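Local coordinates for Lmo1499 protein (Listeria monocytogenes, PDB 4IIW) that probably acts as a membrane-bound lytic transglycosylase that cleaves nascent peptidoglycan strands endolytically and so ends their elongation, at residues Lys231-Asn236 with Lys240-Val245; Lys252-Gln257 with Tyr316-Ala321; Ser244-Arg249 with Leu256-Thr261; His220-Met225 with Glu306-Pro311. All blocks are in the same frame, centred on the assembly; numbering follows the deposited sequence.

The four contacts lie on the same side of the chain's centre, within the YceG-like region. Interaction 4 packs helix 219-232 on helix 302-309, and its sequence span encloses both interaction 1 and interaction 3. Interaction 1 joins the end of helix 219-232 to helix 239-251, the centres of interactions 1 and 4 being about 12 Å apart. Sharing Ser244 and Val245 with it, interaction 3 brings in the loop leading to helix 259-265. Interaction 2, which opens after interaction 1 has closed and is centred about 5 Å from interaction 3, adds strand 318-321. Interactions 1 and 3 meet where Glu232, predicted to be important for catalysis, hydrogen-bonds Thr258, and so border the probable active site; interactions 2 and 4 lie around it.

Interaction 1: Lys231-Asn236 with Lys240-Val245; sequences KEATEN and KMIASV
Ile242 reaches from helix 239-251 to the end of helix 219-232 and touches it with the tip of its longer branch. CG1 stands beside the backbone N, anti to the carbonyl carbon (chi1 -69°), and the branch then runs on extended, which carries CD1 to 3.8 Å from Ala233 CB. The same methyl lies 3.9 Å from the carbonyl oxygen Glu232 O, in van der Waals contact. The shorter branch, anti to the backbone N, is more distant, with Ile242 CG2 4.4 Å from Glu232 CB. Glu232 therefore takes part through its backbone and CB alone. With chi1 -77° and chi2 -75° its carboxylate is led away from Ile242 and turns to Thr258, where OE2 forms a hydrogen bond with OG1; Phe319 and Pro260 pack beside it. A short loop links the two consecutive helices, 219-232 and 239-251, and Glu232, predicted to be important for catalytic activity, lies with Ala233 where the first of them gives way to that loop. The backbones stay well apart, Ala233 CA and Ile242 CA being 7.8 Å from each other, and no hydrogen bond crosses between the segments, so the isoleucine side chain alone bridges the gap from the side of helix 239-251. Phe330 of strand 328-331 and Val237 of the loop also pack against Ile242, which is buried.

Interaction 2: Lys252-Gln257 with Tyr316-Ala321; sequences KDMRLQ and YLYFLA
Met254, a selenomethionine, supplies all the close contacts from 252-257, meeting Leu317 with its selenium and Tyr318 with its terminal methyl. Its chain starts beside the backbone N, runs extended through chi2 and bends at the last torsion (chi3 50°), which turns the methyl toward the tyrosine. Met254 SE lies 4.0 Å from Leu317 CD1, and the two side chains cross at about a right angle. Beyond the bend, Met254 CE approaches the phenol end of Tyr318 obliquely, 4.0 Å from OH and 4.2 Å from CZ of that residue. The contact has no hydrogen bond across it and rests on apolar packing near the surface. It joins a helix terminus to a beta-hairpin: Asp253, with positive phi, is the C-prime residue of the Schellman motif ending helix 239-251, and this reversal turns the chain so that Met254 faces the hairpin. Strand 318-321 pairs antiparallel with strand 328-331, and Leu317 immediately precedes it. Leu317 offers the outer end of an extended chain, with CG anti to the carbonyl carbon (chi1 -61°). Arg249 of the helix adds the polar tie that the two segments lack between themselves, since its NE hydrogen-bonds Leu317 O and its side chain touches both Met254 and Tyr318. The Tyr318 ring also meets that of His337, their planes inclined at about 35°.

Interaction 3: Ser244-Arg249 with Leu256-Thr261; sequences SVFYNR and LQTDPT
Leu256 pushes its CD2 methyl against helix 239-251 between Phe246 and Arg249, and this is the close-packed, buried part of the contact. Leu256 CD2 lies 3.9 Å from Phe246 CD1, meeting the ring obliquely, and 3.8 Å from the carbonyl oxygen Phe246 O. The aliphatic root of the arginine closes in as well, with Arg249 CB 4.0 Å from that methyl. The far end of the phenylalanine ring serves a second neighbour, Phe246 CZ standing 4.0 Å from Thr258 OG1. Thr258 holds this hydroxyl anti to its own backbone N (chi1 -174°), where it is hydrogen-bonded to Glu232 OE2, of the residue predicted to matter for catalysis. The short loop between helices 239-251 and 259-265 folds back on the first of them, and Ile228 of helix 219-232 and Leu292 also pack on Leu256. At the start of the next helix, Thr258 O accepts from both Thr261 N and Thr261 OG1, the hydroxyl bond being 2.7 Å long and in the carbonyl plane. The solvent side is looser. There the exposed Gln257 crosses the extended Arg249 at about a right angle, and NH1 of the arginine donates to Gln257 OE1 over a long 3.3 Å. The donor sits above the amide carbonyl plane, 39° out of it, and the guanidinium and amide planes are 63° apart. NH1 also hydrogen-bonds Arg255 O, while the firmer polar partner of Arg249 is Leu317, at NE.

Interaction 4: His220-Met225 with Glu306-Pro311; sequences HKFLTM and EAALYP
Phe222 meets Leu309 and Ala308 with one corner of its ring, and the two lie on opposite sides of the ring plane, each approaching obliquely. Phe222 CE1 is 3.5 Å from Leu309 CG and 4.1 Å from Ala308 CB, while the neighbouring ring atom Phe222 CD1 lies 4.0 Å from Leu309 CD2. Both leucine methyls are on the same side of the plane, near CD1 and CE1 of the ring, and the two side chains cross at about a right angle. Tyr208 also meets the phenylalanine ring, its plane turned by about 55°, and Leu212 of helix 209-215 packs against both Phe222 and Leu309. The ring reaches its partners because CG is anti to the backbone N (chi1 170°). This is helix-on-helix packing between helix 219-232 and the last turn of helix 302-309, brought close by a small residue: Met225 CA and Ala308 CA are 5.9 Å apart. There Ala308 CB abuts Met225 CB at 3.9 Å, while the rest of the selenomethionine bends away at chi2 toward Phe246 and Tyr247 of helix 239-251. The alanine methyl thus serves both Phe222 and Met225, one helical turn apart, and touches Ser226 and Ile229 of the same helix too. Tyr247 ties the third helix in through a hydrogen bond between its OH and Ala308 O.

Interaction 1: Lys231-Asn236 with Lys240-Val245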
loop_
_atom_site.group_PDB
_atom_site.type_symbol
_atom_site.label_atom_id
_atom_site.label_comp_id
_atom_site.label_asym_id
_atom_site.label_seq_id
_atom_site.Cartn_x
_atom_site.Cartn_y
_atom_site.Cartn_z
ATOM N N LYS B 231 16.291 20.021 -47.744
ATOM C CA LYS B 231 15.893 20.628 -46.473
ATOM C C LYS B 231 14.934 21.819 -46.614
ATOM O O LYS B 231 14.307 22.205 -45.635
ATOM C CB LYS B 231 17.114 21.063 -45.644
ATOM C CG LYS B 231 18.098 19.958 -45.268
ATOM C CD LYS B 231 17.443 18.769 -44.583
ATOM C CE LYS B 231 16.721 19.127 -43.282
ATOM N NZ LYS B 231 16.028 17.922 -42.693
ATOM N N GLU B 232 14.811 22.396 -47.810
ATOM C CA GLU B 232 13.908 23.549 -48.020
ATOM C C GLU B 232 12.517 23.199 -48.572
ATOM O O GLU B 232 11.662 24.069 -48.672
ATOM C CB GLU B 232 14.564 24.597 -48.937
ATOM C CG GLU B 232 15.632 25.480 -48.273
ATOM C CD GLU B 232 15.052 26.565 -47.356
ATOM O OE1 GLU B 232 13.982 26.341 -46.745
ATOM O OE2 GLU B 232 15.679 27.647 -47.233
ATOM N N ALA B 233 12.278 21.943 -48.910
ATOM C CA ALA B 233 11.007 21.567 -49.498
ATOM C C ALA B 233 10.108 20.838 -48.531
ATOM O O ALA B 233 10.538 19.893 -47.871
ATOM C CB ALA B 233 11.243 20.689 -50.716
ATOM N N THR B 234 8.862 21.286 -48.432
ATOM C CA THR B 234 7.881 20.553 -47.664
ATOM C C THR B 234 7.548 19.394 -48.621
ATOM O O THR B 234 8.159 19.292 -49.697
ATOM C CB THR B 234 6.649 21.411 -47.266
ATOM O OG1 THR B 234 5.971 21.888 -48.437
ATOM C CG2 THR B 234 7.082 22.603 -46.403
ATOM N N GLU B 235 6.594 18.535 -48.277
ATOM C CA GLU B 235 6.331 17.348 -49.120
ATOM C C GLU B 235 6.080 17.703 -50.605
ATOM O O GLU B 235 6.954 17.511 -51.468
ATOM C CB GLU B 235 5.145 16.466 -48.606
ATOM C CG GLU B 235 4.889 16.376 -47.074
ATOM C CD GLU B 235 3.826 17.380 -46.561
ATOM O OE1 GLU B 235 3.546 17.386 -45.341
ATOM O OE2 GLU B 235 3.253 18.140 -47.375
ATOM N N ASN B 236 4.888 18.254 -50.862
ATOM C CA ASN B 236 4.390 18.551 -52.213
ATOM C C ASN B 236 4.992 19.755 -52.971
ATOM O O ASN B 236 4.604 20.008 -54.114
ATOM C CB ASN B 236 2.858 18.725 -52.153
ATOM C CG ASN B 236 2.431 20.018 -51.434
ATOM O OD1 ASN B 236 3.234 20.666 -50.743
ATOM N ND2 ASN B 236 1.164 20.400 -51.612
ATOM N N LYS B 240 11.859 21.814 -58.353
ATOM C CA LYS B 240 12.542 22.358 -59.516
ATOM C C LYS B 240 12.518 23.899 -59.534
ATOM O O LYS B 240 13.347 24.512 -60.202
ATOM C CB LYS B 240 11.969 21.781 -60.807
ATOM C CG LYS B 240 12.263 20.322 -60.969
ATOM C CD LYS B 240 11.679 19.752 -62.248
ATOM C CE LYS B 240 11.915 18.247 -62.320
ATOM N NZ LYS B 240 11.213 17.625 -63.484
HETATM N N MSE B 241 11.554 24.509 -58.836
HETATM C CA MSE B 241 11.494 25.965 -58.711
HETATM C C MSE B 241 12.451 26.381 -57.617
HETATM O O MSE B 241 13.169 27.364 -57.754
HETATM C CB MSE B 241 10.088 26.478 -58.371
HETATM C CG MSE B 241 9.155 26.669 -59.553
HETATM SE SE MSE B 241 9.799 28.038 -60.775
HETATM C CE MSE B 241 8.262 28.010 -61.988
ATOM N N ILE B 242 12.460 25.641 -56.521
ATOM C CA ILE B 242 13.399 25.934 -55.458
ATOM C C ILE B 242 14.805 25.910 -56.042
ATOM O O ILE B 242 15.611 26.809 -55.791
ATOM C CB ILE B 242 13.307 24.926 -54.322
ATOM C CG1 ILE B 242 11.978 25.096 -53.585
ATOM C CG2 ILE B 242 14.463 25.111 -53.340
ATOM C CD1 ILE B 242 11.712 24.001 -52.526
ATOM N N ALA B 243 15.093 24.891 -56.839
ATOM C CA ALA B 243 16.403 24.794 -57.456
ATOM C C ALA B 243 16.695 26.006 -58.347
ATOM O O ALA B 243 17.800 26.546 -58.310
ATOM C CB ALA B 243 16.537 23.506 -58.242
ATOM N N SER B 244 15.712 26.465 -59.119
ATOM C CA SER B 244 15.955 27.590 -60.018
ATOM C C SER B 244 16.301 28.851 -59.255
ATOM O O SER B 244 17.127 29.634 -59.707
ATOM C CB SER B 244 14.771 27.858 -60.928
ATOM O OG SER B 244 13.698 28.410 -60.209
ATOM N N VAL B 245 15.668 29.059 -58.104
ATOM C CA VAL B 245 15.978 30.229 -57.296
ATOM C C VAL B 245 17.449 30.201 -56.938
ATOM O O VAL B 245 18.175 31.170 -57.166
ATOM C CB VAL B 245 15.185 30.272 -55.995
ATOM C CG1 VAL B 245 15.800 31.277 -55.049
ATOM C CG2 VAL B 245 13.731 30.598 -56.264
#

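Interaction 2: Lys252-Gln257 with Tyr316-Ala321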
loop_
_atom_site.group_PDB
_atom_site.type_symbol
_atom_site.label_atom_id
_atom_site.label_comp_id
_atom_site.label_asym_id
_atom_site.label_seq_id
_atom_site.Cartn_x
_atom_site.Cartn_y
_atom_site.Cartn_z
ATOM N N LYS B 252 23.859 35.349 -60.087
ATOM C CA LYS B 252 23.711 36.782 -59.823
ATOM C C LYS B 252 24.601 37.228 -58.626
ATOM O O LYS B 252 24.505 38.358 -58.166
ATOM C CB LYS B 252 22.239 37.026 -59.445
ATOM C CG LYS B 252 21.505 38.144 -60.161
ATOM C CD LYS B 252 20.914 37.646 -61.487
ATOM C CE LYS B 252 20.188 38.765 -62.200
ATOM N NZ LYS B 252 19.541 38.341 -63.468
ATOM N N ASP B 253 25.437 36.319 -58.124
ATOM C CA ASP B 253 26.311 36.548 -56.954
ATOM C C ASP B 253 25.555 36.925 -55.673
ATOM O O ASP B 253 26.083 37.619 -54.804
ATOM C CB ASP B 253 27.398 37.595 -57.228
ATOM C CG ASP B 253 28.420 37.701 -56.070
ATOM O OD1 ASP B 253 28.869 36.636 -55.564
ATOM O OD2 ASP B 253 28.769 38.844 -55.670
HETATM N N MSE B 254 24.320 36.468 -55.557
HETATM C CA MSE B 254 23.546 36.715 -54.359
HETATM C C MSE B 254 23.758 35.502 -53.464
HETATM O O MSE B 254 23.725 34.369 -53.948
HETATM C CB MSE B 254 22.070 36.863 -54.698
HETATM C CG MSE B 254 21.740 38.026 -55.610
HETATM SE SE MSE B 254 19.845 38.027 -56.076
HETATM C CE MSE B 254 19.090 37.860 -54.258
ATOM N N ARG B 255 23.994 35.727 -52.171
ATOM C CA ARG B 255 24.182 34.613 -51.231
ATOM C C ARG B 255 22.897 33.793 -51.162
ATOM O O ARG B 255 21.812 34.339 -51.352
ATOM C CB ARG B 255 24.570 35.132 -49.856
ATOM C CG ARG B 255 25.876 35.882 -49.876
ATOM C CD ARG B 255 26.233 36.430 -48.541
ATOM N NE ARG B 255 27.439 37.229 -48.656
ATOM C CZ ARG B 255 27.971 37.938 -47.668
ATOM N NH1 ARG B 255 27.404 37.953 -46.468
ATOM N NH2 ARG B 255 29.075 38.639 -47.884
ATOM N N LEU B 256 23.013 32.489 -50.908
ATOM C CA LEU B 256 21.829 31.610 -50.882
ATOM C C LEU B 256 20.912 31.846 -49.676
ATOM O O LEU B 256 19.708 31.629 -49.772
ATOM C CB LEU B 256 22.241 30.144 -50.970
ATOM C CG LEU B 256 23.105 29.785 -52.186
ATOM C CD1 LEU B 256 23.417 28.296 -52.183
ATOM C CD2 LEU B 256 22.451 30.205 -53.506
ATOM N N GLN B 257 21.483 32.289 -48.551
ATOM C CA GLN B 257 20.709 32.601 -47.334
ATOM C C GLN B 257 19.654 31.540 -46.993
ATOM O O GLN B 257 18.488 31.868 -46.762
ATOM C CB GLN B 257 20.042 33.982 -47.472
ATOM C CG GLN B 257 21.034 35.158 -47.524
ATOM C CD GLN B 257 20.374 36.502 -47.798
ATOM O OE1 GLN B 257 19.272 36.569 -48.337
ATOM N NE2 GLN B 257 21.066 37.583 -47.450
ATOM N N TYR B 316 12.638 33.816 -60.734
ATOM C CA TYR B 316 12.402 33.907 -59.296
ATOM C C TYR B 316 13.720 33.930 -58.525
ATOM O O TYR B 316 14.646 33.200 -58.846
ATOM C CB TYR B 316 11.477 32.776 -58.818
ATOM C CG TYR B 316 10.127 32.768 -59.530
ATOM C CD1 TYR B 316 9.184 33.771 -59.296
ATOM C CD2 TYR B 316 9.791 31.751 -60.425
ATOM C CE1 TYR B 316 7.952 33.769 -59.945
ATOM C CE2 TYR B 316 8.554 31.741 -61.079
ATOM C CZ TYR B 316 7.643 32.752 -60.835
ATOM O OH TYR B 316 6.423 32.741 -61.480
ATOM N N LEU B 317 13.797 34.806 -57.530
ATOM C CA LEU B 317 14.990 34.961 -56.702
ATOM C C LEU B 317 14.686 34.817 -55.205
ATOM O O LEU B 317 15.609 34.840 -54.387
ATOM C CB LEU B 317 15.625 36.335 -56.952
ATOM C CG LEU B 317 16.110 36.636 -58.377
ATOM C CD1 LEU B 317 16.610 38.066 -58.500
ATOM C CD2 LEU B 317 17.196 35.664 -58.763
ATOM N N TYR B 318 13.407 34.688 -54.846
ATOM C CA TYR B 318 13.000 34.530 -53.444
ATOM C C TYR B 318 11.898 33.467 -53.304
ATOM O O TYR B 318 11.167 33.183 -54.252
ATOM C CB TYR B 318 12.475 35.857 -52.885
ATOM C CG TYR B 318 13.435 37.020 -52.995
ATOM C CD1 TYR B 318 14.299 37.344 -51.951
ATOM C CD2 TYR B 318 13.468 37.810 -54.144
ATOM C CE1 TYR B 318 15.187 38.411 -52.056
ATOM C CE2 TYR B 318 14.346 38.881 -54.259
ATOM C CZ TYR B 318 15.202 39.176 -53.216
ATOM O OH TYR B 318 16.068 40.237 -53.345
ATOM N N PHE B 319 11.783 32.878 -52.123
ATOM C CA PHE B 319 10.718 31.921 -51.876
ATOM C C PHE B 319 10.389 31.888 -50.404
ATOM O O PHE B 319 11.258 32.103 -49.563
ATOM C CB PHE B 319 11.064 30.520 -52.402
ATOM C CG PHE B 319 12.233 29.859 -51.711
ATOM C CD1 PHE B 319 12.041 29.091 -50.571
ATOM C CD2 PHE B 319 13.516 29.966 -52.229
ATOM C CE1 PHE B 319 13.112 28.460 -49.944
ATOM C CE2 PHE B 319 14.586 29.344 -51.608
ATOM C CZ PHE B 319 14.381 28.587 -50.461
ATOM N N LEU B 320 9.118 31.651 -50.106
ATOM C CA LEU B 320 8.655 31.572 -48.730
ATOM C C LEU B 320 7.553 30.528 -48.602
ATOM O O LEU B 320 6.606 30.515 -49.390
ATOM C CB LEU B 320 8.135 32.928 -48.254
ATOM C CG LEU B 320 7.760 33.004 -46.768
ATOM C CD1 LEU B 320 8.969 32.683 -45.887
ATOM C CD2 LEU B 320 7.193 34.379 -46.436
ATOM N N ALA B 321 7.695 29.652 -47.614
ATOM C CA ALA B 321 6.708 28.622 -47.346
ATOM C C ALA B 321 5.869 29.072 -46.162
ATOM O O ALA B 321 6.420 29.524 -45.154
ATOM C CB ALA B 321 7.394 27.301 -47.032
#

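Interaction 3: Ser244-Arg249 with Leu256-Thr261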
loop_
_atom_site.group_PDB
_atom_site.type_symbol
_atom_site.label_atom_id
_atom_site.label_comp_id
_atom_site.label_asym_id
_atom_site.label_seq_id
_atom_site.Cartn_x
_atom_site.Cartn_y
_atom_site.Cartn_z
ATOM N N SER B 244 15.712 26.465 -59.119
ATOM C CA SER B 244 15.955 27.590 -60.018
ATOM C C SER B 244 16.301 28.851 -59.255
ATOM O O SER B 244 17.127 29.634 -59.707
ATOM C CB SER B 244 14.771 27.858 -60.928
ATOM O OG SER B 244 13.698 28.410 -60.209
ATOM N N VAL B 245 15.668 29.059 -58.104
ATOM C CA VAL B 245 15.978 30.229 -57.296
ATOM C C VAL B 245 17.449 30.201 -56.938
ATOM O O VAL B 245 18.175 31.170 -57.166
ATOM C CB VAL B 245 15.185 30.272 -55.995
ATOM C CG1 VAL B 245 15.800 31.277 -55.049
ATOM C CG2 VAL B 245 13.731 30.598 -56.264
ATOM N N PHE B 246 17.897 29.079 -56.392
ATOM C CA PHE B 246 19.281 28.976 -55.984
ATOM C C PHE B 246 20.229 29.204 -57.147
ATOM O O PHE B 246 21.169 29.986 -57.027
ATOM C CB PHE B 246 19.572 27.662 -55.285
ATOM C CG PHE B 246 18.911 27.527 -53.934
ATOM C CD1 PHE B 246 18.926 28.578 -53.024
ATOM C CD2 PHE B 246 18.355 26.324 -53.534
ATOM C CE1 PHE B 246 18.342 28.450 -51.771
ATOM C CE2 PHE B 246 17.789 26.189 -52.282
ATOM C CZ PHE B 246 17.783 27.265 -51.400
ATOM N N TYR B 247 19.992 28.557 -58.278
ATOM C CA TYR B 247 20.869 28.795 -59.415
ATOM C C TYR B 247 20.847 30.286 -59.802
ATOM O O TYR B 247 21.900 30.891 -60.041
ATOM C CB TYR B 247 20.552 27.872 -60.601
ATOM C CG TYR B 247 21.028 26.441 -60.377
ATOM C CD1 TYR B 247 22.389 26.144 -60.321
ATOM C CD2 TYR B 247 20.126 25.385 -60.243
ATOM C CE1 TYR B 247 22.840 24.836 -60.112
ATOM C CE2 TYR B 247 20.568 24.072 -60.045
ATOM C CZ TYR B 247 21.927 23.811 -59.977
ATOM O OH TYR B 247 22.380 22.522 -59.775
ATOM N N ASN B 248 19.664 30.888 -59.816
ATOM C CA ASN B 248 19.547 32.296 -60.166
ATOM C C ASN B 248 20.398 33.147 -59.249
ATOM O O ASN B 248 21.147 34.013 -59.718
ATOM C CB ASN B 248 18.098 32.774 -60.121
ATOM C CG ASN B 248 17.261 32.225 -61.255
ATOM O OD1 ASN B 248 17.778 31.606 -62.177
ATOM N ND2 ASN B 248 15.957 32.473 -61.203
ATOM N N ARG B 249 20.302 32.896 -57.946
ATOM C CA ARG B 249 21.089 33.662 -56.970
ATOM C C ARG B 249 22.582 33.467 -57.205
ATOM O O ARG B 249 23.387 34.416 -57.161
ATOM C CB ARG B 249 20.745 33.252 -55.536
ATOM C CG ARG B 249 19.350 33.652 -55.107
ATOM C CD ARG B 249 19.208 33.658 -53.595
ATOM N NE ARG B 249 17.980 34.335 -53.180
ATOM C CZ ARG B 249 17.762 34.837 -51.962
ATOM N NH1 ARG B 249 18.694 34.765 -51.013
ATOM N NH2 ARG B 249 16.611 35.444 -51.697
ATOM N N LEU B 256 23.013 32.489 -50.908
ATOM C CA LEU B 256 21.829 31.610 -50.882
ATOM C C LEU B 256 20.912 31.846 -49.676
ATOM O O LEU B 256 19.708 31.629 -49.772
ATOM C CB LEU B 256 22.241 30.144 -50.970
ATOM C CG LEU B 256 23.105 29.785 -52.186
ATOM C CD1 LEU B 256 23.417 28.296 -52.183
ATOM C CD2 LEU B 256 22.451 30.205 -53.506
ATOM N N GLN B 257 21.483 32.289 -48.551
ATOM C CA GLN B 257 20.709 32.601 -47.334
ATOM C C GLN B 257 19.654 31.540 -46.993
ATOM O O GLN B 257 18.488 31.868 -46.762
ATOM C CB GLN B 257 20.042 33.982 -47.472
ATOM C CG GLN B 257 21.034 35.158 -47.524
ATOM C CD GLN B 257 20.374 36.502 -47.798
ATOM O OE1 GLN B 257 19.272 36.569 -48.337
ATOM N NE2 GLN B 257 21.066 37.583 -47.450
ATOM N N THR B 258 20.073 30.277 -46.954
ATOM C CA THR B 258 19.168 29.180 -46.650
ATOM C C THR B 258 19.407 28.715 -45.200
ATOM O O THR B 258 20.520 28.305 -44.846
ATOM C CB THR B 258 19.312 28.024 -47.692
ATOM O OG1 THR B 258 18.318 27.019 -47.455
ATOM C CG2 THR B 258 20.682 27.399 -47.654
ATOM N N ASP B 259 18.350 28.802 -44.375
ATOM C CA ASP B 259 18.396 28.468 -42.929
ATOM C C ASP B 259 18.964 27.111 -42.591
ATOM O O ASP B 259 19.788 26.999 -41.683
ATOM C CB ASP B 259 17.000 28.577 -42.276
ATOM C CG ASP B 259 16.524 30.010 -42.133
ATOM O OD1 ASP B 259 17.212 30.930 -42.631
ATOM O OD2 ASP B 259 15.451 30.218 -41.526
ATOM N N PRO B 260 18.511 26.065 -43.296
ATOM C CA PRO B 260 19.044 24.751 -43.004
ATOM C C PRO B 260 20.570 24.696 -42.983
ATOM O O PRO B 260 21.134 23.888 -42.227
ATOM C CB PRO B 260 18.485 23.897 -44.140
ATOM C CG PRO B 260 17.188 24.498 -44.443
ATOM C CD PRO B 260 17.409 25.994 -44.277
ATOM N N THR B 261 21.236 25.521 -43.800
ATOM C CA THR B 261 22.699 25.507 -43.812
ATOM C C THR B 261 23.215 26.145 -42.534
ATOM O O THR B 261 24.258 25.745 -42.019
ATOM C CB THR B 261 23.334 26.177 -45.071
ATOM O OG1 THR B 261 23.065 27.587 -45.098
ATOM C CG2 THR B 261 22.833 25.500 -46.353
#

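Interaction 4: His220-Met225 with Glu306-Pro311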
loop_
_atom_site.group_PDB
_atom_site.type_symbol
_atom_site.label_atom_id
_atom_site.label_comp_id
_atom_site.label_asym_id
_atom_site.label_seq_id
_atom_site.Cartn_x
_atom_site.Cartn_y
_atom_site.Cartn_z
ATOM N N HIS B 220 30.173 16.002 -55.968
ATOM C CA HIS B 220 30.121 16.747 -54.717
ATOM C C HIS B 220 29.239 17.994 -54.786
ATOM O O HIS B 220 28.442 18.233 -53.875
ATOM C CB HIS B 220 31.529 17.091 -54.248
ATOM C CG HIS B 220 31.589 17.583 -52.836
ATOM N ND1 HIS B 220 31.317 16.769 -51.754
ATOM C CD2 HIS B 220 31.927 18.791 -52.325
ATOM C CE1 HIS B 220 31.469 17.460 -50.640
ATOM N NE2 HIS B 220 31.855 18.685 -50.958
ATOM N N LYS B 221 29.369 18.801 -55.838
ATOM C CA LYS B 221 28.481 19.983 -55.956
ATOM C C LYS B 221 27.047 19.524 -56.205
ATOM O O LYS B 221 26.105 20.113 -55.710
ATOM C CB LYS B 221 28.969 20.996 -57.014
ATOM C CG LYS B 221 30.239 21.724 -56.552
ATOM C CD LYS B 221 30.686 22.826 -57.480
ATOM C CE LYS B 221 31.869 23.578 -56.862
ATOM N NZ LYS B 221 32.473 24.604 -57.779
ATOM N N PHE B 222 26.903 18.441 -56.945
ATOM C CA PHE B 222 25.597 17.845 -57.202
ATOM C C PHE B 222 24.871 17.502 -55.916
ATOM O O PHE B 222 23.731 17.888 -55.723
ATOM C CB PHE B 222 25.778 16.578 -58.042
ATOM C CG PHE B 222 24.535 15.745 -58.185
ATOM C CD1 PHE B 222 23.362 16.298 -58.668
ATOM C CD2 PHE B 222 24.573 14.377 -57.926
ATOM C CE1 PHE B 222 22.227 15.520 -58.841
ATOM C CE2 PHE B 222 23.453 13.591 -58.103
ATOM C CZ PHE B 222 22.269 14.165 -58.560
ATOM N N LEU B 223 25.541 16.779 -55.035
ATOM C CA LEU B 223 24.921 16.390 -53.776
ATOM C C LEU B 223 24.743 17.572 -52.845
ATOM O O LEU B 223 23.853 17.555 -51.994
ATOM C CB LEU B 223 25.711 15.264 -53.096
ATOM C CG LEU B 223 25.742 13.970 -53.920
ATOM C CD1 LEU B 223 26.656 12.947 -53.270
ATOM C CD2 LEU B 223 24.337 13.431 -54.072
ATOM N N THR B 224 25.558 18.612 -53.010
ATOM C CA THR B 224 25.417 19.799 -52.181
ATOM C C THR B 224 24.094 20.504 -52.519
ATOM O O THR B 224 23.266 20.785 -51.613
ATOM C CB THR B 224 26.602 20.731 -52.354
ATOM O OG1 THR B 224 27.792 20.054 -51.919
ATOM C CG2 THR B 224 26.411 21.996 -51.532
HETATM N N MSE B 225 23.880 20.783 -53.810
HETATM C CA MSE B 225 22.611 21.394 -54.243
HETATM C C MSE B 225 21.448 20.573 -53.850
HETATM O O MSE B 225 20.458 21.092 -53.367
HETATM C CB MSE B 225 22.499 21.558 -55.758
HETATM C CG MSE B 225 22.568 22.955 -56.201
HETATM SE SE MSE B 225 21.099 24.063 -55.552
HETATM C CE MSE B 225 21.871 25.644 -56.361
ATOM N N GLU B 306 16.841 15.215 -59.041
ATOM C CA GLU B 306 16.334 15.691 -60.336
ATOM C C GLU B 306 16.288 17.205 -60.389
ATOM O O GLU B 306 16.631 17.802 -61.401
ATOM C CB GLU B 306 14.916 15.196 -60.650
ATOM C CG GLU B 306 14.793 14.137 -61.740
ATOM C CD GLU B 306 13.398 14.162 -62.388
ATOM O OE1 GLU B 306 13.242 13.672 -63.534
ATOM O OE2 GLU B 306 12.456 14.710 -61.763
ATOM N N ALA B 307 15.829 17.816 -59.306
ATOM C CA ALA B 307 15.739 19.262 -59.236
ATOM C C ALA B 307 17.105 19.917 -59.438
ATOM O O ALA B 307 17.218 20.934 -60.119
ATOM C CB ALA B 307 15.135 19.691 -57.912
ATOM N N ALA B 308 18.140 19.313 -58.871
ATOM C CA ALA B 308 19.482 19.866 -58.959
ATOM C C ALA B 308 19.996 19.847 -60.387
ATOM O O ALA B 308 20.607 20.800 -60.824
ATOM C CB ALA B 308 20.459 19.097 -58.022
ATOM N N LEU B 309 19.752 18.755 -61.102
ATOM C CA LEU B 309 20.209 18.620 -62.484
ATOM C C LEU B 309 19.273 19.218 -63.522
ATOM O O LEU B 309 19.722 19.631 -64.588
ATOM C CB LEU B 309 20.419 17.146 -62.834
ATOM C CG LEU B 309 21.610 16.461 -62.187
ATOM C CD1 LEU B 309 21.693 15.036 -62.692
ATOM C CD2 LEU B 309 22.900 17.225 -62.504
ATOM N N TYR B 310 17.981 19.250 -63.217
ATOM C CA TYR B 310 16.976 19.741 -64.155
ATOM C C TYR B 310 16.075 20.785 -63.535
ATOM O O TYR B 310 14.893 20.561 -63.349
ATOM C CB TYR B 310 16.114 18.580 -64.637
ATOM C CG TYR B 310 16.879 17.483 -65.328
ATOM C CD1 TYR B 310 17.262 16.339 -64.640
ATOM C CD2 TYR B 310 17.209 17.584 -66.677
ATOM C CE1 TYR B 310 17.951 15.321 -65.274
ATOM C CE2 TYR B 310 17.902 16.575 -67.319
ATOM C CZ TYR B 310 18.269 15.448 -66.610
ATOM O OH TYR B 310 18.954 14.448 -67.239
ATOM N N PRO B 311 16.629 21.947 -63.221
ATOM C CA PRO B 311 15.800 22.989 -62.633
ATOM C C PRO B 311 14.928 23.661 -63.676
ATOM O O PRO B 311 15.117 23.428 -64.869
ATOM C CB PRO B 311 16.827 23.984 -62.078
ATOM C CG PRO B 311 18.037 23.775 -62.899
ATOM C CD PRO B 311 18.037 22.353 -63.355
#